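Local coordinates for glycine cleavage system H protein 1 (PDB 3TZU) that probably shuttles the methylamine group of glycine from the P protein to the T protein of the glycine cleavage system on a covalently bound lipoyl cofactor, at residues 19-24 with 82-87; 39-44 with 106-111; 52-57 with 70-75; 66-71 with 78-83. All blocks are in the same frame, centred on the assembly; numbering follows the deposited sequence.

Interaction 1: 19-24 with 82-87; sequences DHEWID and IAPASG. With EDO (1,2-ethanediol), chain G; ACT (acetate ion), chain E.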
loop_
_atom_site.group_PDB
_atom_site.type_symbol
_atom_site.label_atom_id
_atom_site.label_comp_id
_atom_site.label_asym_id
_atom_site.label_seq_id
_atom_site.Cartn_x
_atom_site.Cartn_y
_atom_site.Cartn_z
ATOM N N ASP A 19 -10.546 -1.651 0.444
ATOM C CA ASP A 19 -9.570 -0.582 0.716
ATOM C C ASP A 19 -8.658 -0.823 1.943
ATOM O O ASP A 19 -8.003 0.110 2.420
ATOM C CB ASP A 19 -10.297 0.756 0.814
ATOM C CG ASP A 19 -10.955 1.153 -0.517
ATOM O OD1 ASP A 19 -10.494 0.735 -1.597
ATOM O OD2 ASP A 19 -11.944 1.884 -0.497
ATOM N N HIS A 20 -8.606 -2.071 2.419
ATOM C CA HIS A 20 -7.661 -2.504 3.456
ATOM C C HIS A 20 -7.920 -1.976 4.841
ATOM O O HIS A 20 -6.990 -1.711 5.605
ATOM C CB HIS A 20 -6.222 -2.236 3.029
ATOM C CG HIS A 20 -5.877 -2.829 1.705
ATOM N ND1 HIS A 20 -5.823 -4.141 1.513
ATOM C CD2 HIS A 20 -5.642 -2.234 0.467
ATOM C CE1 HIS A 20 -5.537 -4.388 0.218
ATOM N NE2 HIS A 20 -5.425 -3.213 -0.413
ATOM N N GLU A 21 -9.205 -1.864 5.173
ATOM C CA GLU A 21 -9.654 -1.601 6.510
ATOM C C GLU A 21 -10.427 -2.768 7.047
ATOM O O GLU A 21 -10.831 -3.644 6.300
ATOM C CB GLU A 21 -10.496 -0.336 6.534
ATOM C CG GLU A 21 -9.643 0.847 6.146
ATOM C CD GLU A 21 -10.292 2.197 6.276
ATOM O OE1 GLU A 21 -11.132 2.424 7.155
ATOM O OE2 GLU A 21 -9.895 3.078 5.489
ATOM N N TRP A 22 -10.609 -2.768 8.359
ATOM C CA TRP A 22 -11.521 -3.679 9.023
ATOM C C TRP A 22 -12.513 -2.912 9.843
ATOM O O TRP A 22 -12.249 -1.790 10.230
ATOM C CB TRP A 22 -10.776 -4.713 9.891
ATOM C CG TRP A 22 -9.842 -4.132 10.914
ATOM C CD1 TRP A 22 -8.460 -3.911 10.779
ATOM C CD2 TRP A 22 -10.175 -3.647 12.271
ATOM N NE1 TRP A 22 -7.944 -3.354 11.914
ATOM C CE2 TRP A 22 -8.917 -3.167 12.853
ATOM C CE3 TRP A 22 -11.332 -3.588 13.031
ATOM C CZ2 TRP A 22 -8.853 -2.659 14.136
ATOM C CZ3 TRP A 22 -11.258 -3.049 14.322
ATOM C CH2 TRP A 22 -10.053 -2.608 14.866
ATOM N N ILE A 23 -13.657 -3.522 10.116
ATOM C CA ILE A 23 -14.666 -2.983 11.041
ATOM C C ILE A 23 -15.146 -4.182 11.868
ATOM O O ILE A 23 -15.330 -5.279 11.328
ATOM C CB ILE A 23 -15.834 -2.286 10.293
ATOM C CG1 ILE A 23 -16.845 -1.709 11.280
ATOM C CG2 ILE A 23 -16.525 -3.233 9.327
ATOM C CD1 ILE A 23 -17.719 -0.588 10.727
ATOM N N ASP A 24 -15.305 -3.977 13.176
ATOM C CA ASP A 24 -15.675 -5.058 14.091
ATOM C C ASP A 24 -17.157 -5.344 14.076
ATOM O O ASP A 24 -17.817 -5.173 15.064
ATOM C CB ASP A 24 -15.244 -4.738 15.549
ATOM C CG ASP A 24 -13.804 -5.087 15.808
ATOM O OD1 ASP A 24 -13.280 -5.973 15.080
ATOM O OD2 ASP A 24 -13.185 -4.501 16.711
ATOM N N ILE A 82 -10.908 5.282 4.122
ATOM C CA ILE A 82 -12.195 5.248 3.432
ATOM C C ILE A 82 -13.131 4.531 4.409
ATOM O O ILE A 82 -12.902 3.381 4.740
ATOM C CB ILE A 82 -12.125 4.456 2.103
ATOM C CG1 ILE A 82 -10.998 4.980 1.211
ATOM C CG2 ILE A 82 -13.441 4.543 1.353
ATOM C CD1 ILE A 82 -11.193 6.406 0.748
ATOM N N ALA A 83 -14.142 5.248 4.884
ATOM C CA ALA A 83 -15.089 4.771 5.891
ATOM C C ALA A 83 -15.778 3.475 5.453
ATOM O O ALA A 83 -16.418 3.445 4.414
ATOM C CB ALA A 83 -16.141 5.852 6.149
ATOM N N PRO A 84 -15.626 2.396 6.224
ATOM C CA PRO A 84 -16.366 1.183 5.897
ATOM C C PRO A 84 -17.876 1.306 6.183
ATOM O O PRO A 84 -18.667 0.507 5.670
ATOM C CB PRO A 84 -15.751 0.130 6.835
ATOM C CG PRO A 84 -14.433 0.673 7.206
ATOM C CD PRO A 84 -14.625 2.149 7.268
ATOM N N ALA A 85 -18.248 2.313 6.987
ATOM C CA ALA A 85 -19.625 2.455 7.492
ATOM C C ALA A 85 -19.996 3.926 7.602
ATOM O O ALA A 85 -19.151 4.769 7.882
ATOM C CB ALA A 85 -19.756 1.762 8.847
ATOM N N SER A 86 -21.257 4.231 7.325
ATOM C CA SER A 86 -21.836 5.538 7.627
ATOM C C SER A 86 -22.190 5.597 9.122
ATOM O O SER A 86 -22.581 4.587 9.704
ATOM C CB SER A 86 -23.111 5.762 6.810
ATOM O OG SER A 86 -22.880 5.614 5.419
ATOM N N GLY A 87 -22.061 6.773 9.739
ATOM C CA GLY A 87 -22.447 6.950 11.147
ATOM C C GLY A 87 -21.738 8.068 11.893
ATOM O O GLY A 87 -21.029 8.870 11.292
HETATM C C1 EDO G . -6.141 2.073 4.125
HETATM O O1 EDO G . -4.942 2.826 4.397
HETATM C C2 EDO G . -7.338 3.007 4.229
HETATM O O2 EDO G . -8.357 2.788 3.225
HETATM C C ACT E . -24.757 8.149 3.953
HETATM O O ACT E . -24.711 8.619 5.112
HETATM O OXT ACT E . -24.333 7.013 3.740
HETATM C CH3 ACT E . -25.325 8.921 2.803
#
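Ile23 and Ala85 meet methyl to methyl, with Ile23 CD1 3.6 Å from Ala85 CB, and this apolar end is the tightly packed part of the contact. CG1 of Ile23 stands opposite the backbone N (chi1 -179°), which carries CD1 out to the alanine. Nearer the main chain, Ile23 CB rests 4.2 Å from Pro84 CB. Glu21 comes to the same proline from another direction: its side chain crosses the ring at about a right angle, placing OE1 3.5 Å from Pro84 CD.

The extended Glu21 chain also delivers its carboxylate to the backbone of Ile82, where Ile82 N donates to Glu21 OE2 over 2.8 Å. A modelled ethanediol crowds OE2, so the exact place of that oxygen is less sure. Ile82 O lies 3.1 Å from Glu21 OE1, a meeting of two acceptors that is doubtful for the same reason.

The Asp19 end is looser. Asp19, partly exposed, merely brings OD2 to 3.6 Å from Ile82 CG2, and the ethanediol, probably left from crystallisation, settles beside it. Well apart from this, beyond the apolar end and outside the contact proper, Ser86 OG gives a 2.6 Å hydrogen bond to OXT of an acetate, probably of the same origin, and is also bonded to Ala65 N.

Asp19 packs on Lys76 of the second subunit, the residue predicted to carry the lipoyl group. Strand 36-40, the sheet neighbour of strand 21-23, also packs on the apolar end, where Val36 touches Ile23 and Val38 touches Glu21, Ile23 and Pro84.

Interaction 2: 39-44 with 106-111; sequences GITSVA and DPYGAG
Tyr108 reaches across to the start of helix 42-48 and joins Ser42 through their hydroxyls, Ser42 OG and Tyr108 OH being 2.9 Å apart in a hydrogen bond that either could donate. The serine torsion (chi1 44°) tucks OG between its own backbone N and carbonyl carbon, on the side where the phenol arrives. Thr41 CB sits 3.6 Å from Tyr108 OH, and Pro107 rests its CB against a carbonyl, 3.5 Å from Ile40 O. A water ties the backbones together, accepting from Ile40 N and donating to Pro107 O and Gly111 O.

The next shell holds these groups in place. Pro107 CG lies over one face of the Tyr108 ring, offset toward the rim, and Trp22 meets that ring with planes about 50° apart. Asp106 to Gly109 form a type I beta turn; Asp106 O is gripped by Gly109 N and Gly111 N from opposite faces of its plane, while Ala110 N donates to Asp106 OD2 at 2.8 Å from above the carboxylate. On the other side Thr41 is the N-cap of the helix: its OG1 accepts from Ala44 N at 3.1 Å and is also bonded to Tyr130 OH.

The loop after helix 101-105 thus meets the strand-to-helix corner through one hydroxyl pair and a three-bonded water, which give the contact its direction, with the proline and the phenol ring filling in round them.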
loop_
_atom_site.group_PDB
_atom_site.type_symbol
_atom_site.label_atom_id
_atom_site.label_comp_id
_atom_site.label_asym_id
_atom_site.label_seq_id
_atom_site.Cartn_x
_atom_site.Cartn_y
_atom_site.Cartn_z
ATOM N N GLY A 39 -10.228 -0.105 11.851
ATOM C CA GLY A 39 -8.776 0.025 11.739
ATOM C C GLY A 39 -8.249 -0.386 10.373
ATOM O O GLY A 39 -9.023 -0.643 9.439
ATOM N N ILE A 40 -6.924 -0.454 10.246
ATOM C CA ILE A 40 -6.296 -0.885 8.980
ATOM C C ILE A 40 -5.779 -2.320 9.122
ATOM O O ILE A 40 -5.515 -2.785 10.215
ATOM C CB ILE A 40 -5.208 0.063 8.492
ATOM C CG1 ILE A 40 -3.998 0.107 9.437
ATOM C CG2 ILE A 40 -5.759 1.477 8.285
ATOM C CD1 ILE A 40 -2.778 0.771 8.811
ATOM N N THR A 41 -5.675 -3.030 8.017
ATOM C CA THR A 41 -5.249 -4.422 8.048
ATOM C C THR A 41 -3.723 -4.554 8.106
ATOM O O THR A 41 -2.970 -3.569 7.982
ATOM C CB THR A 41 -5.753 -5.169 6.811
ATOM O OG1 THR A 41 -5.075 -4.644 5.658
ATOM C CG2 THR A 41 -7.322 -5.007 6.666
ATOM N N SER A 42 -3.278 -5.782 8.344
ATOM C CA SER A 42 -1.889 -6.101 8.357
ATOM C C SER A 42 -1.310 -5.905 6.974
ATOM O O SER A 42 -0.148 -5.578 6.843
ATOM C CB SER A 42 -1.677 -7.552 8.802
ATOM O OG SER A 42 -2.611 -8.401 8.157
ATOM N N VAL A 43 -2.112 -6.117 5.949
ATOM C CA VAL A 43 -1.673 -5.927 4.589
ATOM C C VAL A 43 -1.443 -4.451 4.362
ATOM O O VAL A 43 -0.506 -4.074 3.695
ATOM C CB VAL A 43 -2.715 -6.468 3.585
ATOM C CG1 VAL A 43 -2.295 -6.134 2.144
ATOM C CG2 VAL A 43 -2.911 -7.981 3.783
ATOM N N ALA A 44 -2.261 -3.589 4.954
ATOM C CA ALA A 44 -2.042 -2.153 4.730
ATOM C C ALA A 44 -0.727 -1.725 5.398
ATOM O O ALA A 44 0.076 -0.989 4.818
ATOM C CB ALA A 44 -3.200 -1.338 5.188
ATOM N N ASP A 106 0.293 -3.906 16.094
ATOM C CA ASP A 106 -0.923 -4.559 16.558
ATOM C C ASP A 106 -2.142 -3.915 15.903
ATOM O O ASP A 106 -2.972 -3.299 16.588
ATOM C CB ASP A 106 -1.010 -4.451 18.080
ATOM C CG ASP A 106 -2.129 -5.281 18.660
ATOM O OD1 ASP A 106 -2.639 -6.165 17.945
ATOM O OD2 ASP A 106 -2.498 -5.040 19.839
ATOM N N PRO A 107 -2.246 -4.060 14.574
ATOM C CA PRO A 107 -3.250 -3.368 13.792
ATOM C C PRO A 107 -4.673 -3.773 14.094
ATOM O O PRO A 107 -5.591 -2.970 13.890
ATOM C CB PRO A 107 -2.895 -3.747 12.336
ATOM C CG PRO A 107 -2.039 -4.976 12.439
ATOM C CD PRO A 107 -1.282 -4.779 13.714
ATOM N N TYR A 108 -4.865 -5.012 14.545
ATOM C CA TYR A 108 -6.181 -5.493 14.902
ATOM C C TYR A 108 -6.519 -5.225 16.374
ATOM O O TYR A 108 -7.677 -5.347 16.753
ATOM C CB TYR A 108 -6.289 -6.989 14.571
ATOM C CG TYR A 108 -6.028 -7.282 13.111
ATOM C CD1 TYR A 108 -6.799 -6.689 12.123
ATOM C CD2 TYR A 108 -4.990 -8.092 12.713
ATOM C CE1 TYR A 108 -6.560 -6.905 10.780
ATOM C CE2 TYR A 108 -4.743 -8.321 11.368
ATOM C CZ TYR A 108 -5.542 -7.720 10.410
ATOM O OH TYR A 108 -5.320 -7.936 9.079
ATOM N N GLY A 109 -5.528 -4.847 17.196
ATOM C CA GLY A 109 -5.730 -4.671 18.659
ATOM C C GLY A 109 -5.538 -3.235 19.128
ATOM O O GLY A 109 -6.376 -2.378 18.882
ATOM N N ALA A 110 -4.409 -2.953 19.773
ATOM C CA ALA A 110 -4.142 -1.607 20.294
ATOM C C ALA A 110 -4.043 -0.535 19.201
ATOM O O ALA A 110 -4.143 0.647 19.486
ATOM C CB ALA A 110 -2.884 -1.621 21.158
ATOM N N GLY A 111 -3.823 -0.946 17.954
ATOM C CA GLY A 111 -3.753 -0.025 16.831
ATOM C C GLY A 111 -5.066 0.351 16.145
ATOM O O GLY A 111 -5.047 0.980 15.093
HETATM O O HOH W 1 -5.462 -0.394 12.790
#

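Interaction 3: 52-57 with 70-75; sequences VFVQLP and GEVEST
Glu73 O is gripped by two successive amides of the opposite strand, Val52 N at 2.8 Å and Phe53 N at 3.2 Å. The first donor lies in the carbonyl plane and the second is tilted 28° from it. Two residues facing one in this way, with Val52 turned to a psi of -23°, make a classic beta bulge. Beyond it the pairing is regular, Gln55 N and Glu71 O bonding in one direction and Glu71 N and Gln55 O in the other.

Strands 51-55 and 68-74 run antiparallel as neighbours in the sheet that bears the lipoyl hairpin. On the face turned inward Val54 CG2 meets Val72 CG1 at 4.3 Å. The other face carries Phe53, Gln55, Glu71 and Glu73. Here Glu71 OE2 stands at the edge of the Phe53 ring, 3.7 Å from Phe53 CD2, the carboxylate turned 75° from the ring plane. Glu71 OE2 and Glu73 OE1 are only 3.0 Å apart, so one of the two acids may well hold a proton. Gln55 CB packs on Glu71 CG at 3.8 Å. At the bulge end the Val52 and Thr75 side chains cross at about a right angle, CG1 against CG2, and Ser74 OG bonds to Leu48 O and to the backbone N of Lys76, the predicted lipoyl attachment residue.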
loop_
_atom_site.group_PDB
_atom_site.type_symbol
_atom_site.label_atom_id
_atom_site.label_comp_id
_atom_site.label_asym_id
_atom_site.label_seq_id
_atom_site.Cartn_x
_atom_site.Cartn_y
_atom_site.Cartn_z
ATOM N N VAL A 52 4.255 7.317 10.219
ATOM C CA VAL A 52 4.750 8.530 10.862
ATOM C C VAL A 52 3.668 9.543 11.249
ATOM O O VAL A 52 3.879 10.338 12.156
ATOM C CB VAL A 52 5.893 9.185 10.064
ATOM C CG1 VAL A 52 7.108 8.272 10.116
ATOM C CG2 VAL A 52 5.481 9.461 8.619
ATOM N N PHE A 53 2.506 9.497 10.602
ATOM C CA PHE A 53 1.439 10.468 10.888
ATOM C C PHE A 53 0.085 9.845 10.607
ATOM O O PHE A 53 -0.061 9.056 9.668
ATOM C CB PHE A 53 1.643 11.735 10.046
ATOM C CG PHE A 53 0.551 12.770 10.191
ATOM C CD1 PHE A 53 0.391 13.481 11.375
ATOM C CD2 PHE A 53 -0.268 13.075 9.123
ATOM C CE1 PHE A 53 -0.605 14.435 11.506
ATOM C CE2 PHE A 53 -1.269 14.034 9.247
ATOM C CZ PHE A 53 -1.435 14.720 10.433
ATOM N N VAL A 54 -0.885 10.185 11.457
ATOM C CA VAL A 54 -2.237 9.665 11.372
ATOM C C VAL A 54 -3.184 10.821 11.669
ATOM O O VAL A 54 -2.947 11.596 12.618
ATOM C CB VAL A 54 -2.486 8.508 12.364
ATOM C CG1 VAL A 54 -3.937 8.071 12.299
ATOM C CG2 VAL A 54 -1.556 7.322 12.083
ATOM N N GLN A 55 -4.221 10.948 10.831
ATOM C CA GLN A 55 -5.234 12.007 10.919
ATOM C C GLN A 55 -6.583 11.346 10.956
ATOM O O GLN A 55 -6.946 10.598 10.063
ATOM C CB GLN A 55 -5.106 12.952 9.704
ATOM C CG GLN A 55 -6.186 14.011 9.536
ATOM C CD GLN A 55 -5.621 15.320 8.984
ATOM O OE1 GLN A 55 -5.615 16.339 9.693
ATOM N NE2 GLN A 55 -5.089 15.292 7.746
ATOM N N LEU A 56 -7.327 11.613 12.018
ATOM C CA LEU A 56 -8.600 10.945 12.246
ATOM C C LEU A 56 -9.712 11.943 12.190
ATOM O O LEU A 56 -9.487 13.132 12.332
ATOM C CB LEU A 56 -8.604 10.236 13.603
ATOM C CG LEU A 56 -7.460 9.219 13.710
ATOM C CD1 LEU A 56 -7.370 8.690 15.130
ATOM C CD2 LEU A 56 -7.632 8.078 12.718
ATOM N N PRO A 57 -10.935 11.462 11.977
ATOM C CA PRO A 57 -12.088 12.332 12.137
ATOM C C PRO A 57 -12.301 12.709 13.588
ATOM O O PRO A 57 -11.818 12.022 14.486
ATOM C CB PRO A 57 -13.250 11.468 11.656
ATOM C CG PRO A 57 -12.783 10.062 11.784
ATOM C CD PRO A 57 -11.309 10.094 11.574
ATOM N N GLY A 70 -10.090 10.525 6.647
ATOM C CA GLY A 70 -8.813 10.779 7.325
ATOM C C GLY A 70 -7.652 10.224 6.529
ATOM O O GLY A 70 -7.794 9.980 5.326
ATOM N N GLU A 71 -6.500 10.039 7.189
ATOM C CA GLU A 71 -5.316 9.463 6.536
ATOM C C GLU A 71 -4.316 8.746 7.459
ATOM O O GLU A 71 -4.210 9.038 8.645
ATOM C CB GLU A 71 -4.575 10.513 5.658
ATOM C CG GLU A 71 -3.917 11.647 6.387
ATOM C CD GLU A 71 -2.970 12.490 5.515
ATOM O OE1 GLU A 71 -3.494 13.161 4.577
ATOM O OE2 GLU A 71 -1.711 12.528 5.799
ATOM N N VAL A 72 -3.617 7.778 6.878
ATOM C CA VAL A 72 -2.439 7.184 7.471
ATOM C C VAL A 72 -1.281 7.466 6.560
ATOM O O VAL A 72 -1.410 7.433 5.350
ATOM C CB VAL A 72 -2.613 5.672 7.709
ATOM C CG1 VAL A 72 -3.667 5.460 8.802
ATOM C CG2 VAL A 72 -3.033 4.972 6.420
ATOM N N GLU A 73 -0.122 7.718 7.135
ATOM C CA GLU A 73 1.001 8.154 6.350
ATOM C C GLU A 73 2.323 7.592 6.847
ATOM O O GLU A 73 2.567 7.584 8.027
ATOM C CB GLU A 73 1.029 9.676 6.313
ATOM C CG GLU A 73 2.255 10.269 5.664
ATOM C CD GLU A 73 2.207 11.793 5.609
ATOM O OE1 GLU A 73 1.295 12.377 6.225
ATOM O OE2 GLU A 73 3.101 12.389 4.950
ATOM N N SER A 74 3.159 7.134 5.911
ATOM C CA SER A 74 4.489 6.624 6.186
ATOM C C SER A 74 5.461 7.588 5.606
ATOM O O SER A 74 5.057 8.569 4.996
ATOM C CB SER A 74 4.716 5.241 5.543
ATOM O OG SER A 74 4.584 5.275 4.120
ATOM N N THR A 75 6.753 7.309 5.780
ATOM C CA THR A 75 7.771 8.126 5.149
ATOM C C THR A 75 7.648 8.128 3.620
ATOM O O THR A 75 8.157 9.013 2.997
ATOM C CB THR A 75 9.197 7.682 5.545
ATOM O OG1 THR A 75 9.339 6.283 5.287
ATOM C CG2 THR A 75 9.454 7.943 7.029
#

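Interaction 4: 66-71 with 78-83; sequences GESCGE and VSDLIA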
loop_
_atom_site.group_PDB
_atom_site.type_symbol
_atom_site.label_atom_id
_atom_site.label_comp_id
_atom_site.label_asym_id
_atom_site.label_seq_id
_atom_site.Cartn_x
_atom_site.Cartn_y
_atom_site.Cartn_z
ATOM N N GLY A 66 -17.657 4.750 2.249
ATOM C CA GLY A 66 -17.028 5.021 0.944
ATOM C C GLY A 66 -16.418 6.418 0.822
ATOM O O GLY A 66 -15.843 6.741 -0.190
ATOM N N GLU A 67 -16.537 7.247 1.851
ATOM C CA GLU A 67 -15.973 8.590 1.793
ATOM C C GLU A 67 -14.679 8.639 2.588
ATOM O O GLU A 67 -14.516 7.986 3.606
ATOM C CB GLU A 67 -16.982 9.627 2.315
ATOM C CG GLU A 67 -16.391 11.005 2.693
ATOM C CD GLU A 67 -17.359 11.839 3.552
ATOM O OE1 GLU A 67 -18.568 11.932 3.148
ATOM O OE2 GLU A 67 -16.910 12.366 4.629
ATOM N N SER A 68 -13.750 9.427 2.099
ATOM C CA SER A 68 -12.469 9.621 2.742
ATOM C C SER A 68 -12.665 10.380 4.043
ATOM O O SER A 68 -13.209 11.468 4.026
ATOM C CB SER A 68 -11.587 10.421 1.801
ATOM O OG SER A 68 -10.265 10.365 2.256
ATOM N N CYS A 69 -12.268 9.808 5.172
ATOM C CA CYS A 69 -12.516 10.456 6.458
ATOM C C CYS A 69 -11.252 10.646 7.267
ATOM O O CYS A 69 -11.334 10.939 8.448
ATOM C CB CYS A 69 -13.588 9.693 7.299
ATOM S SG CYS A 69 -13.116 8.086 8.035
ATOM N N GLY A 70 -10.090 10.525 6.647
ATOM C CA GLY A 70 -8.813 10.779 7.325
ATOM C C GLY A 70 -7.652 10.224 6.529
ATOM O O GLY A 70 -7.794 9.980 5.326
ATOM N N GLU A 71 -6.500 10.039 7.189
ATOM C CA GLU A 71 -5.316 9.463 6.536
ATOM C C GLU A 71 -4.316 8.746 7.459
ATOM O O GLU A 71 -4.210 9.038 8.645
ATOM C CB GLU A 71 -4.575 10.513 5.658
ATOM C CG GLU A 71 -3.917 11.647 6.387
ATOM C CD GLU A 71 -2.970 12.490 5.515
ATOM O OE1 GLU A 71 -3.494 13.161 4.577
ATOM O OE2 GLU A 71 -1.711 12.528 5.799
ATOM N N VAL A 78 1.130 8.331 1.477
ATOM C CA VAL A 78 -0.001 9.018 2.084
ATOM C C VAL A 78 -1.232 8.313 1.533
ATOM O O VAL A 78 -1.417 8.231 0.319
ATOM C CB VAL A 78 -0.086 10.513 1.675
ATOM C CG1 VAL A 78 -1.288 11.181 2.314
ATOM C CG2 VAL A 78 1.184 11.236 2.026
ATOM N N SER A 79 -2.070 7.822 2.428
ATOM C CA SER A 79 -3.203 7.026 2.024
ATOM C C SER A 79 -4.474 7.405 2.774
ATOM O O SER A 79 -4.502 7.475 4.011
ATOM C CB SER A 79 -2.888 5.571 2.267
ATOM O OG SER A 79 -3.803 4.770 1.548
ATOM N N ASP A 80 -5.533 7.639 2.011
ATOM C CA ASP A 80 -6.830 8.011 2.579
ATOM C C ASP A 80 -7.533 6.864 3.295
ATOM O O ASP A 80 -7.575 5.749 2.800
ATOM C CB ASP A 80 -7.747 8.567 1.513
ATOM C CG ASP A 80 -7.312 9.915 1.032
ATOM O OD1 ASP A 80 -6.473 10.548 1.695
ATOM O OD2 ASP A 80 -7.794 10.341 -0.039
ATOM N N LEU A 81 -8.065 7.168 4.479
ATOM C CA LEU A 81 -8.935 6.272 5.172
ATOM C C LEU A 81 -10.299 6.399 4.474
ATOM O O LEU A 81 -10.737 7.488 4.177
ATOM C CB LEU A 81 -8.949 6.620 6.669
ATOM C CG LEU A 81 -7.594 6.332 7.360
ATOM C CD1 LEU A 81 -7.570 6.754 8.834
ATOM C CD2 LEU A 81 -7.218 4.852 7.232
ATOM N N ILE A 82 -10.908 5.282 4.122
ATOM C CA ILE A 82 -12.195 5.248 3.432
ATOM C C ILE A 82 -13.131 4.531 4.409
ATOM O O ILE A 82 -12.902 3.381 4.740
ATOM C CB ILE A 82 -12.125 4.456 2.103
ATOM C CG1 ILE A 82 -10.998 4.980 1.211
ATOM C CG2 ILE A 82 -13.441 4.543 1.353
ATOM C CD1 ILE A 82 -11.193 6.406 0.748
ATOM N N ALA A 83 -14.142 5.248 4.884
ATOM C CA ALA A 83 -15.089 4.771 5.891
ATOM C C ALA A 83 -15.778 3.475 5.453
ATOM O O ALA A 83 -16.418 3.445 4.414
ATOM C CB ALA A 83 -16.141 5.852 6.149
#
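Strands 68-71 and 78-82 run antiparallel with their axes 139° apart, tied by backbone bonds that pass from Gly66 N to Ala83 O at 2.8 Å, Ala83 N to Glu67 O, Cys69 N to Leu81 O and Leu81 N to Gly70 O. Leu81 O also draws in Ser68 CA as a CA-H...O contact at 3.1 Å.

Ser68 points its OG, set opposite its backbone N (chi1 -167°), at Asp80, 3.2 Å from Asp80 CB, with a weak bond to Leu81 O besides. Alongside, Ile82 spreads its two branches: CG2 rests 3.6 Å from Gly66 C, and CD1 touches Ser68 CA.

The two strands are the arms of the beta hairpin whose turn bears Lys76, the predicted lipoyl attachment residue, as in other lipoyl domains. Toward that turn the Glu71 carboxylate lies against Val78, OE1 3.7 Å from Val78 CG1. The buried face is different: Leu81 packs CD1 against Glu71 N at 3.8 Å and continues onto Val72, Leu56 and Leu113. At the Ala83 end of the contact, Cys69 SG meets Ala83 CB at 4.2 Å, both residues also touching Val63. At the outer edge Val78 and Ser79 pair with a strand of the second subunit, extending the sheet across the interface, and Ser79 OG bonds to Thr77 OG1 of that chain.

In the fold
Interactions 3 and 4 hold the same element, strand 68-74, from its two edges and share Gly70 and Glu71; both rely on ladders of backbone bonds, with the acids on the outer face among mixed neighbours, and Val54, Val72 and Leu81 on the buried one. Interaction 3 has the most exposed residues and interaction 1 none. Interaction 1 shares Ile82 and Ala83 with interaction 4 but is made of side-chain packing and one carboxylate-to-backbone bond beside strand 36-40. Interaction 2 meets interaction 1 where strands 21-23 and 36-40 pair, and it is a partly buried loop attachment. Interactions 2 and 4 touch through Ile40 and Leu81, whereas 1 and 3 stay about 6 Å apart at their nearest atoms.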